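Local coordinates for PelD (Pseudomonas aeruginosa, PDB 4EU0), which probably acts as a membrane-associated cyclic-di-GMP receptor in pellicle formation, the dinucleotide being bound to its degenerate GGDEF-like domain, at residues G182-D194 with N220-T234. Sequence-based numbering, arbitrary orientation.
With C2E (9,9'-[(2R,3R,3aS,5S,7aR,9R,10R,10aS,12S,14aR)-3,5,10,12-tetrahydroxy-5,12-dioxidooctahydro-2H,7H-difuro[3,2-d:3',2'-j][1,3,7,9,2,8]tetraoxadiphosphacyclododecine-2,9-diyl]bis(2-amino-1,9-dihydro-6H-purin-6-one)), chain B.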
ATOM      1  N   GLY A 182      -5.235  10.010   6.964  1.00 20.19           N
ATOM      2  CA  GLY A 182      -4.427  10.296   8.155  1.00 19.94           C
ATOM      3  C   GLY A 182      -3.705   9.076   8.697  1.00 18.80           C
ATOM      4  O   GLY A 182      -3.378   9.024   9.885  1.00 19.91           O
ATOM      5  N   LEU A 183      -3.456   8.092   7.829  1.00 17.52           N
ATOM      6  CA  LEU A 183      -2.803   6.848   8.256  1.00 16.51           C
ATOM      7  C   LEU A 183      -1.298   7.039   8.344  1.00 15.88           C
ATOM      8  O   LEU A 183      -0.716   7.698   7.488  1.00 15.47           O
ATOM      9  CB  LEU A 183      -3.133   5.690   7.301  1.00 16.25           C
ATOM     10  CG  LEU A 183      -4.613   5.292   7.244  1.00 17.33           C
ATOM     11  CD1 LEU A 183      -4.755   4.062   6.360  1.00 18.76           C
ATOM     12  CD2 LEU A 183      -5.193   5.030   8.619  1.00 20.14           C
ATOM     13  N   PRO A 184      -0.665   6.465   9.391  1.00 15.68           N
ATOM     14  CA  PRO A 184       0.771   6.650   9.581  1.00 15.30           C
ATOM     15  C   PRO A 184       1.642   5.724   8.739  1.00 14.24           C
ATOM     16  O   PRO A 184       1.252   4.597   8.426  1.00 13.24           O
ATOM     17  CB  PRO A 184       0.961   6.358  11.078  1.00 16.09           C
ATOM     18  CG  PRO A 184      -0.105   5.356  11.395  1.00 16.83           C
ATOM     19  CD  PRO A 184      -1.279   5.716  10.509  1.00 16.68           C
ATOM     20  N   ALA A 185       2.810   6.232   8.356  1.00 13.56           N
ATOM     21  CA  ALA A 185       3.860   5.419   7.755  1.00 12.86           C
ATOM     22  C   ALA A 185       5.185   6.103   8.035  1.00 13.12           C
ATOM     23  O   ALA A 185       5.212   7.296   8.335  1.00 13.44           O
ATOM     24  CB  ALA A 185       3.645   5.279   6.250  1.00 12.59           C
ATOM     25  N   CYS A 186       6.279   5.347   7.933  1.00 13.11           N
ATOM     26  CA  CYS A 186       7.606   5.878   8.196  1.00 14.25           C
ATOM     27  C   CYS A 186       8.550   5.487   7.074  1.00 13.56           C
ATOM     28  O   CYS A 186       8.510   4.344   6.608  1.00 13.87           O
ATOM     29  CB  CYS A 186       8.145   5.299   9.504  1.00 15.12           C
ATOM     30  SG  CYS A 186       9.558   6.191  10.172  1.00 20.51           S
ATOM     31  N   LEU A 187       9.386   6.432   6.655  1.00 13.66           N
ATOM     32  CA  LEU A 187      10.512   6.150   5.775  1.00 13.60           C
ATOM     33  C   LEU A 187      11.801   6.230   6.577  1.00 13.31           C
ATOM     34  O   LEU A 187      12.056   7.237   7.243  1.00 15.66           O
ATOM     35  CB  LEU A 187      10.613   7.187   4.650  1.00 14.89           C
ATOM     36  CG  LEU A 187      10.352   6.877   3.181  1.00 16.48           C
ATOM     37  CD1 LEU A 187      10.762   8.103   2.334  1.00 16.04           C
ATOM     38  CD2 LEU A 187      11.047   5.600   2.693  1.00 16.37           C
ATOM     39  N   TYR A 188      12.609   5.179   6.514  1.00 11.81           N
ATOM     40  CA  TYR A 188      13.956   5.244   7.052  1.00 11.59           C
ATOM     41  C   TYR A 188      14.954   5.223   5.914  1.00 11.96           C
ATOM     42  O   TYR A 188      14.783   4.485   4.941  1.00 13.45           O
ATOM     43  CB  TYR A 188      14.242   4.047   7.954  1.00 11.74           C
ATOM     44  CG  TYR A 188      13.691   4.160   9.361  1.00 11.10           C
ATOM     45  CD1 TYR A 188      14.355   4.905  10.324  1.00 12.90           C
ATOM     46  CD2 TYR A 188      12.530   3.476   9.739  1.00 10.84           C
ATOM     47  CE1 TYR A 188      13.861   5.004  11.635  1.00 14.60           C
ATOM     48  CE2 TYR A 188      12.023   3.566  11.049  1.00 13.61           C
ATOM     49  CZ  TYR A 188      12.698   4.329  11.983  1.00 13.58           C
ATOM     50  OH  TYR A 188      12.239   4.429  13.272  1.00 18.30           O
ATOM     51  N   ALA A 189      16.004   6.019   6.055  1.00 11.01           N
ATOM     52  CA  ALA A 189      17.143   5.932   5.145  1.00 11.02           C
ATOM     53  C   ALA A 189      18.357   5.589   5.975  1.00 11.13           C
ATOM     54  O   ALA A 189      18.710   6.340   6.888  1.00 11.79           O
ATOM     55  CB  ALA A 189      17.342   7.240   4.427  1.00 11.89           C
ATOM     56  N   PHE A 190      18.991   4.460   5.670  1.00 10.59           N
ATOM     57  CA  PHE A 190      20.226   4.082   6.341  1.00 10.96           C
ATOM     58  C   PHE A 190      21.388   4.393   5.420  1.00 11.65           C
ATOM     59  O   PHE A 190      21.560   3.742   4.389  1.00 11.56           O
ATOM     60  CB  PHE A 190      20.208   2.599   6.738  1.00  9.91           C
ATOM     61  CG  PHE A 190      19.083   2.232   7.662  1.00 10.43           C
ATOM     62  CD1 PHE A 190      19.222   2.379   9.035  1.00 12.22           C
ATOM     63  CD2 PHE A 190      17.889   1.712   7.167  1.00 10.17           C
ATOM     64  CE1 PHE A 190      18.181   2.053   9.909  1.00 12.71           C
ATOM     65  CE2 PHE A 190      16.842   1.361   8.034  1.00  8.84           C
ATOM     66  CZ  PHE A 190      16.985   1.529   9.401  1.00 11.45           C
ATOM     67  N   GLU A 191      22.159   5.422   5.768  1.00 12.66           N
ATOM     68  CA  GLU A 191      23.310   5.808   4.973  1.00 13.77           C
ATOM     69  C   GLU A 191      24.543   5.131   5.552  1.00 13.82           C
ATOM     70  O   GLU A 191      24.843   5.279   6.731  1.00 13.36           O
ATOM     71  CB  GLU A 191      23.480   7.326   4.972  1.00 15.14           C
ATOM     72  CG  GLU A 191      24.642   7.800   4.108  1.00 17.98           C
ATOM     73  CD  GLU A 191      24.959   9.277   4.274  1.00 23.01           C
ATOM     74  OE1 GLU A 191      24.402   9.934   5.183  1.00 24.30           O
ATOM     75  OE2 GLU A 191      25.788   9.779   3.483  1.00 25.53           O
ATOM     76  N   LEU A 192      25.237   4.363   4.718  1.00 14.02           N
ATOM     77  CA  LEU A 192      26.339   3.546   5.199  1.00 14.87           C
ATOM     78  C   LEU A 192      27.661   4.215   4.852  1.00 16.30           C
ATOM     79  O   LEU A 192      28.131   4.149   3.714  1.00 18.06           O
ATOM     80  CB  LEU A 192      26.239   2.120   4.639  1.00 14.31           C
ATOM     81  CG  LEU A 192      24.835   1.493   4.730  1.00 14.14           C
ATOM     82  CD1 LEU A 192      24.857   0.045   4.237  1.00 15.11           C
ATOM     83  CD2 LEU A 192      24.258   1.563   6.128  1.00 14.41           C
ATOM     84  N   THR A 193      28.252   4.862   5.852  1.00 17.02           N
ATOM     85  CA  THR A 193      29.372   5.774   5.636  1.00 18.29           C
ATOM     86  C   THR A 193      30.741   5.121   5.760  1.00 18.88           C
ATOM     87  O   THR A 193      31.756   5.741   5.433  1.00 20.24           O
ATOM     88  CB  THR A 193      29.296   6.984   6.594  1.00 18.77           C
ATOM     89  OG1 THR A 193      29.506   6.548   7.942  1.00 18.63           O
ATOM     90  CG2 THR A 193      27.942   7.658   6.488  1.00 19.43           C
ATOM     91  N   ASP A 194      30.776   3.892   6.272  1.00 18.69           N
ATOM     92  CA  ASP A 194      32.037   3.171   6.441  1.00 19.55           C
ATOM     93  C   ASP A 194      32.043   1.994   5.476  1.00 19.49           C
ATOM     94  O   ASP A 194      31.319   1.019   5.688  1.00 19.39           O
ATOM     95  CB  ASP A 194      32.187   2.678   7.884  1.00 19.20           C
ATOM     96  CG  ASP A 194      33.583   2.111   8.189  1.00 20.87           C
ATOM     97  OD1 ASP A 194      34.216   1.446   7.332  1.00 19.29           O
ATOM     98  OD2 ASP A 194      34.050   2.330   9.318  1.00 24.09           O
ATOM     99  N   ASN A 220      24.146   7.004  -3.139  1.00 22.59           N
ATOM    100  CA  ASN A 220      23.908   8.450  -3.203  1.00 23.79           C
ATOM    101  C   ASN A 220      25.003   9.220  -3.953  1.00 25.66           C
ATOM    102  O   ASN A 220      25.941   8.618  -4.488  1.00 26.07           O
ATOM    103  CB  ASN A 220      23.613   9.043  -1.812  1.00 23.20           C
ATOM    104  CG  ASN A 220      24.844   9.159  -0.918  1.00 23.63           C
ATOM    105  OD1 ASN A 220      25.985   8.914  -1.329  1.00 23.17           O
ATOM    106  ND2 ASN A 220      24.607   9.542   0.332  1.00 24.61           N
ATOM    107  N   ASP A 221      24.876  10.544  -3.991  1.00 27.06           N
ATOM    108  CA  ASP A 221      25.796  11.392  -4.753  1.00 29.70           C
ATOM    109  C   ASP A 221      27.217  11.449  -4.177  1.00 30.10           C
ATOM    110  O   ASP A 221      28.132  11.950  -4.831  1.00 31.56           O
ATOM    111  CB  ASP A 221      25.212  12.804  -4.920  1.00 31.38           C
ATOM    112  CG  ASP A 221      25.074  13.550  -3.600  1.00 32.32           C
ATOM    113  OD1 ASP A 221      25.204  12.930  -2.521  1.00 32.17           O
ATOM    114  OD2 ASP A 221      24.841  14.777  -3.651  1.00 36.94           O
ATOM    115  N   GLU A 222      27.395  10.942  -2.960  1.00 28.80           N
ATOM    116  CA  GLU A 222      28.722  10.830  -2.352  1.00 29.61           C
ATOM    117  C   GLU A 222      29.299   9.422  -2.560  1.00 28.55           C
ATOM    118  O   GLU A 222      30.397   9.111  -2.088  1.00 29.01           O
ATOM    119  CB  GLU A 222      28.666  11.176  -0.859  1.00 29.46           C
ATOM    120  CG  GLU A 222      28.179  12.601  -0.547  1.00 32.66           C
ATOM    121  CD  GLU A 222      29.223  13.668  -0.803  1.00 37.89           C
ATOM    122  OE1 GLU A 222      30.147  13.815   0.027  1.00 40.10           O
ATOM    123  OE2 GLU A 222      29.111  14.382  -1.824  1.00 40.68           O
ATOM    124  N   GLY A 223      28.546   8.581  -3.268  1.00 27.55           N
ATOM    125  CA  GLY A 223      28.972   7.218  -3.595  1.00 26.58           C
ATOM    126  C   GLY A 223      28.714   6.189  -2.507  1.00 24.57           C
ATOM    127  O   GLY A 223      29.202   5.055  -2.589  1.00 24.16           O
ATOM    128  N   ARG A 224      27.941   6.576  -1.495  1.00 22.93           N
ATOM    129  CA  ARG A 224      27.686   5.706  -0.353  1.00 21.17           C
ATOM    130  C   ARG A 224      26.434   4.883  -0.544  1.00 18.76           C
ATOM    131  O   ARG A 224      25.479   5.325  -1.197  1.00 18.37           O
ATOM    132  CB  ARG A 224      27.577   6.520   0.934  1.00 21.24           C
ATOM    133  CG  ARG A 224      28.871   7.204   1.315  1.00 25.53           C
ATOM    134  CD  ARG A 224      28.845   7.587   2.761  1.00 29.94           C
ATOM    135  NE  ARG A 224      28.293   8.916   2.966  1.00 34.41           N
ATOM    136  CZ  ARG A 224      28.954   9.926   3.523  1.00 35.69           C
ATOM    137  NH1 ARG A 224      30.205   9.770   3.940  1.00 37.86           N
ATOM    138  NH2 ARG A 224      28.355  11.098   3.664  1.00 37.80           N
ATOM    139  N   ARG A 225      26.444   3.684   0.029  1.00 17.27           N
ATOM    140  CA  ARG A 225      25.255   2.842   0.052  1.00 16.36           C
ATOM    141  C   ARG A 225      24.193   3.529   0.894  1.00 15.62           C
ATOM    142  O   ARG A 225      24.467   4.002   2.001  1.00 15.00           O
ATOM    143  CB  ARG A 225      25.574   1.476   0.662  1.00 15.63           C
ATOM    144  CG  ARG A 225      26.629   0.674  -0.069  1.00 17.58           C
ATOM    145  CD  ARG A 225      26.982  -0.581   0.740  1.00 18.47           C
ATOM    146  NE  ARG A 225      27.944  -1.442   0.041  1.00 19.50           N
ATOM    147  CZ  ARG A 225      27.614  -2.368  -0.854  1.00 22.87           C
ATOM    148  NH1 ARG A 225      26.343  -2.566  -1.185  1.00 24.17           N
ATOM    149  NH2 ARG A 225      28.560  -3.105  -1.432  1.00 23.38           N
ATOM    150  N   VAL A 226      22.980   3.595   0.358  1.00 15.67           N
ATOM    151  CA  VAL A 226      21.828   4.055   1.123  1.00 15.25           C
ATOM    152  C   VAL A 226      20.761   2.996   0.952  1.00 14.69           C
ATOM    153  O   VAL A 226      20.424   2.644  -0.185  1.00 15.58           O
ATOM    154  CB  VAL A 226      21.270   5.401   0.606  1.00 15.92           C
ATOM    155  CG1 VAL A 226      19.941   5.730   1.293  1.00 15.63           C
ATOM    156  CG2 VAL A 226      22.284   6.534   0.791  1.00 16.99           C
ATOM    157  N   LEU A 227      20.264   2.473   2.072  1.00 13.75           N
ATOM    158  CA  LEU A 227      19.121   1.579   2.038  1.00 13.50           C
ATOM    159  C   LEU A 227      17.890   2.313   2.537  1.00 13.26           C
ATOM    160  O   LEU A 227      17.819   2.714   3.703  1.00 13.30           O
ATOM    161  CB  LEU A 227      19.365   0.322   2.860  1.00 14.23           C
ATOM    162  CG  LEU A 227      18.213  -0.684   2.726  1.00 15.82           C
ATOM    163  CD1 LEU A 227      18.228  -1.383   1.358  1.00 18.01           C
ATOM    164  CD2 LEU A 227      18.310  -1.702   3.797  1.00 17.14           C
ATOM    165  N   LEU A 228      16.932   2.501   1.637  1.00 12.88           N
ATOM    166  CA  LEU A 228      15.659   3.103   1.988  1.00 12.16           C
ATOM    167  C   LEU A 228      14.711   2.005   2.416  1.00 11.42           C
ATOM    168  O   LEU A 228      14.624   0.959   1.763  1.00 12.25           O
ATOM    169  CB  LEU A 228      15.078   3.782   0.759  1.00 13.73           C
ATOM    170  CG  LEU A 228      14.312   5.088   0.812  1.00 16.15           C
ATOM    171  CD1 LEU A 228      14.771   6.038   1.928  1.00 18.20           C
ATOM    172  CD2 LEU A 228      14.471   5.703  -0.593  1.00 14.25           C
ATOM    173  N   VAL A 229      14.005   2.226   3.513  1.00  9.69           N
ATOM    174  CA  VAL A 229      12.973   1.287   3.951  1.00 10.00           C
ATOM    175  C   VAL A 229      11.689   2.045   4.230  1.00 10.46           C
ATOM    176  O   VAL A 229      11.669   2.944   5.061  1.00 11.03           O
ATOM    177  CB  VAL A 229      13.363   0.502   5.234  1.00  9.59           C
ATOM    178  CG1 VAL A 229      12.324  -0.579   5.510  1.00 11.74           C
ATOM    179  CG2 VAL A 229      14.751  -0.121   5.096  1.00  9.53           C
ATOM    180  N   LEU A 230      10.618   1.657   3.544  1.00 10.19           N
ATOM    181  CA  LEU A 230       9.290   2.190   3.841  1.00 10.52           C
ATOM    182  C   LEU A 230       8.526   1.208   4.731  1.00 10.35           C
ATOM    183  O   LEU A 230       8.480   0.004   4.469  1.00 10.23           O
ATOM    184  CB  LEU A 230       8.508   2.437   2.542  1.00 10.85           C
ATOM    185  CG  LEU A 230       7.047   2.874   2.717  1.00 11.87           C
ATOM    186  CD1 LEU A 230       6.943   4.328   3.192  1.00 12.69           C
ATOM    187  CD2 LEU A 230       6.256   2.672   1.419  1.00 13.49           C
ATOM    188  N   LEU A 231       7.922   1.744   5.787  1.00 10.72           N
ATOM    189  CA  LEU A 231       7.083   0.990   6.693  1.00 10.96           C
ATOM    190  C   LEU A 231       5.635   1.458   6.549  1.00 11.16           C
ATOM    191  O   LEU A 231       5.211   2.384   7.252  1.00 10.63           O
ATOM    192  CB  LEU A 231       7.538   1.229   8.143  1.00 11.73           C
ATOM    193  CG  LEU A 231       8.928   0.731   8.571  1.00 13.02           C
ATOM    194  CD1 LEU A 231      10.060   1.525   7.915  1.00 14.17           C
ATOM    195  CD2 LEU A 231       8.993   0.862  10.095  1.00 12.94           C
ATOM    196  N   PRO A 232       4.867   0.827   5.638  1.00 11.30           N
ATOM    197  CA  PRO A 232       3.480   1.264   5.438  1.00 11.54           C
ATOM    198  C   PRO A 232       2.595   0.927   6.627  1.00 11.58           C
ATOM    199  O   PRO A 232       2.876  -0.021   7.365  1.00 11.48           O
ATOM    200  CB  PRO A 232       3.029   0.442   4.217  1.00 11.65           C
ATOM    201  CG  PRO A 232       4.309   0.008   3.542  1.00 12.44           C
ATOM    202  CD  PRO A 232       5.221  -0.258   4.711  1.00 11.33           C
ATOM    203  N   LEU A 233       1.530   1.707   6.803  1.00 11.44           N
ATOM    204  CA  LEU A 233       0.509   1.418   7.807  1.00 12.15           C
ATOM    205  C   LEU A 233       1.119   1.106   9.177  1.00 12.86           C
ATOM    206  O   LEU A 233       0.734   0.157   9.827  1.00 13.32           O
ATOM    207  CB  LEU A 233      -0.384   0.259   7.340  1.00 12.89           C
ATOM    208  CG  LEU A 233      -1.070   0.465   5.989  1.00 12.71           C
ATOM    209  CD1 LEU A 233      -1.729  -0.814   5.512  1.00 14.68           C
ATOM    210  CD2 LEU A 233      -2.098   1.578   6.089  1.00 14.65           C
ATOM    211  N   THR A 234       2.068   1.939   9.594  1.00 13.33           N
ATOM    212  CA  THR A 234       2.828   1.712  10.809  1.00 14.42           C
ATOM    213  C   THR A 234       2.860   2.985  11.641  1.00 15.03           C
ATOM    214  O   THR A 234       3.272   4.034  11.146  1.00 14.87           O
ATOM    215  CB  THR A 234       4.250   1.261  10.450  1.00 14.29           C
ATOM    216  OG1 THR A 234       4.170  -0.017   9.815  1.00 14.53           O
ATOM    217  CG2 THR A 234       5.139   1.151  11.698  1.00 14.91           C
TER
HETATM  218  P1  C2E B 501       8.626  -7.357  17.703  1.00 28.65           P
HETATM  219  O2P C2E B 501       9.405  -7.050  18.964  1.00 28.87           O
HETATM  220  O1P C2E B 501       9.320  -8.058  16.564  1.00 27.20           O
HETATM  221  O5' C2E B 501       7.975  -6.012  17.143  1.00 25.65           O
HETATM  222  C5' C2E B 501       7.288  -5.090  17.986  1.00 25.71           C
HETATM  223  C4' C2E B 501       6.559  -4.036  17.160  1.00 24.66           C
HETATM  224  O4' C2E B 501       7.505  -3.160  16.526  1.00 22.09           O
HETATM  225  C3' C2E B 501       5.685  -4.579  16.035  1.00 24.91           C
HETATM  226  O3' C2E B 501       4.341  -4.892  16.419  1.00 27.33           O
HETATM  227  C2' C2E B 501       5.689  -3.437  15.052  1.00 22.79           C
HETATM  228  O2' C2E B 501       4.774  -2.436  15.509  1.00 24.25           O
HETATM  229  C1' C2E B 501       7.091  -2.885  15.189  1.00 19.87           C
HETATM  230  N9  C2E B 501       8.015  -3.553  14.228  1.00 17.22           N
HETATM  231  C8  C2E B 501       9.013  -4.399  14.538  1.00 16.12           C
HETATM  232  N7  C2E B 501       9.665  -4.816  13.421  1.00 15.90           N
HETATM  233  C5  C2E B 501       9.070  -4.204  12.382  1.00 15.74           C
HETATM  234  C6  C2E B 501       9.243  -4.198  10.921  1.00 14.98           C
HETATM  235  O6  C2E B 501      10.222  -4.938  10.358  1.00 14.72           O
HETATM  236  N1  C2E B 501       8.411  -3.436  10.174  1.00 16.45           N
HETATM  237  C2  C2E B 501       7.407  -2.693  10.714  1.00 16.16           C
HETATM  238  N2  C2E B 501       6.624  -1.975   9.879  1.00 17.22           N
HETATM  239  N3  C2E B 501       7.189  -2.656  12.059  1.00 16.43           N
HETATM  240  C4  C2E B 501       7.972  -3.377  12.912  1.00 16.12           C
HETATM  241  P11 C2E B 501       3.520  -6.012  15.602  1.00 28.16           P
HETATM  242  O21 C2E B 501       2.091  -6.051  16.122  1.00 29.01           O
HETATM  243  O11 C2E B 501       3.741  -5.895  14.108  1.00 27.12           O
HETATM  244  O5A C2E B 501       4.221  -7.362  16.108  1.00 28.18           O
HETATM  245  C5A C2E B 501       4.250  -7.689  17.497  1.00 28.42           C
HETATM  246  C4A C2E B 501       5.084  -8.941  17.680  1.00 28.58           C
HETATM  247  O4A C2E B 501       4.577 -10.002  16.870  1.00 27.99           O
HETATM  248  C3A C2E B 501       6.505  -8.753  17.189  1.00 28.38           C
HETATM  249  O3A C2E B 501       7.347  -8.202  18.179  1.00 28.48           O
HETATM  250  C2A C2E B 501       6.940 -10.143  16.805  1.00 29.12           C
HETATM  251  O2A C2E B 501       7.324 -10.886  17.971  1.00 30.25           O
HETATM  252  C1A C2E B 501       5.653 -10.707  16.244  1.00 28.26           C
HETATM  253  N91 C2E B 501       5.621 -10.521  14.768  1.00 27.82           N
HETATM  254  C81 C2E B 501       4.882  -9.635  14.075  1.00 27.76           C
HETATM  255  N71 C2E B 501       5.093  -9.753  12.738  1.00 27.60           N
HETATM  256  C51 C2E B 501       5.994 -10.738  12.563  1.00 28.34           C
HETATM  257  C61 C2E B 501       6.667 -11.393  11.414  1.00 28.75           C
HETATM  258  O61 C2E B 501       6.419 -11.006  10.137  1.00 31.29           O
HETATM  259  N11 C2E B 501       7.545 -12.389  11.671  1.00 30.07           N
HETATM  260  C21 C2E B 501       7.819 -12.800  12.935  1.00 29.28           C
HETATM  261  N21 C2E B 501       8.710 -13.807  13.118  1.00 31.12           N
HETATM  262  N31 C2E B 501       7.233 -12.248  14.029  1.00 29.63           N
HETATM  263  C41 C2E B 501       6.335 -11.238  13.904  1.00 27.93           C
HETATM  264  O   HOH W   1      28.810   2.959   1.534  1.00 14.18           O
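Cys186, Tyr188 and Phe190 pair with Leu231, Val229 and Leu227 as the hydrogen-bonded positions of an antiparallel strand pair, whose short axes run at 165° to each other, 4.6 Å apart at closest approach. Each pair exchanges two backbone bonds; Tyr188 N to Val229 O, for instance, spans 2.8 Å. At the Leu192 end, Leu192 N still bonds directly to Arg225 O, while a water bridges the return path, accepting from Arg225 N and donating to Leu192 O.

What such pairing does for side chains is plain here. On the face carrying Tyr188 and Phe190, neighbours meet diagonally: Leu231 CD1 reaches the edge of the Tyr188 ring in its plane, 3.6 Å from CD2, and Val229 CG2 sits likewise 3.9 Å from Phe190 CE2. On the other face, Leu187 CD2 rests 3.8 Å from Leu228 CG. There, too, lies the buried Glu191: with CG anti to the backbone N (chi1 -178°) and the chain extended beyond it, OE2 reaches Arg224 NE at 2.7 Å in a salt bridge. Carboxylate and guanidinium planes stand 68° apart, and NE meets OE2 from above the carboxylate plane. Thr193 CG2 packs over one guanidinium face, while Arg268 binds OE1, so two arginines probably stabilise the carboxylate's negative charge. Asn220 OD1 accepts from Glu222 N, which makes an Asx turn, and from Arg224 N on the opposite face of its amide, within the turn linking strands 214-219 and 225-231.

At the other end, Thr234 OG1 accepts a hydrogen bond from N2 of a cyclic-di-GMP guanine, 3.1 Å away, and Leu231 CD2 packs near the same amino group; Asp213, Arg210 and Arg245 also bind the ligand. Within the four-stranded antiparallel sheet of the GGDEF-like domain, these are the two central strands, flanked by 214-219 and 265-272, with helices 198-207 and 236-253 packed against the Tyr188 and Phe190 face.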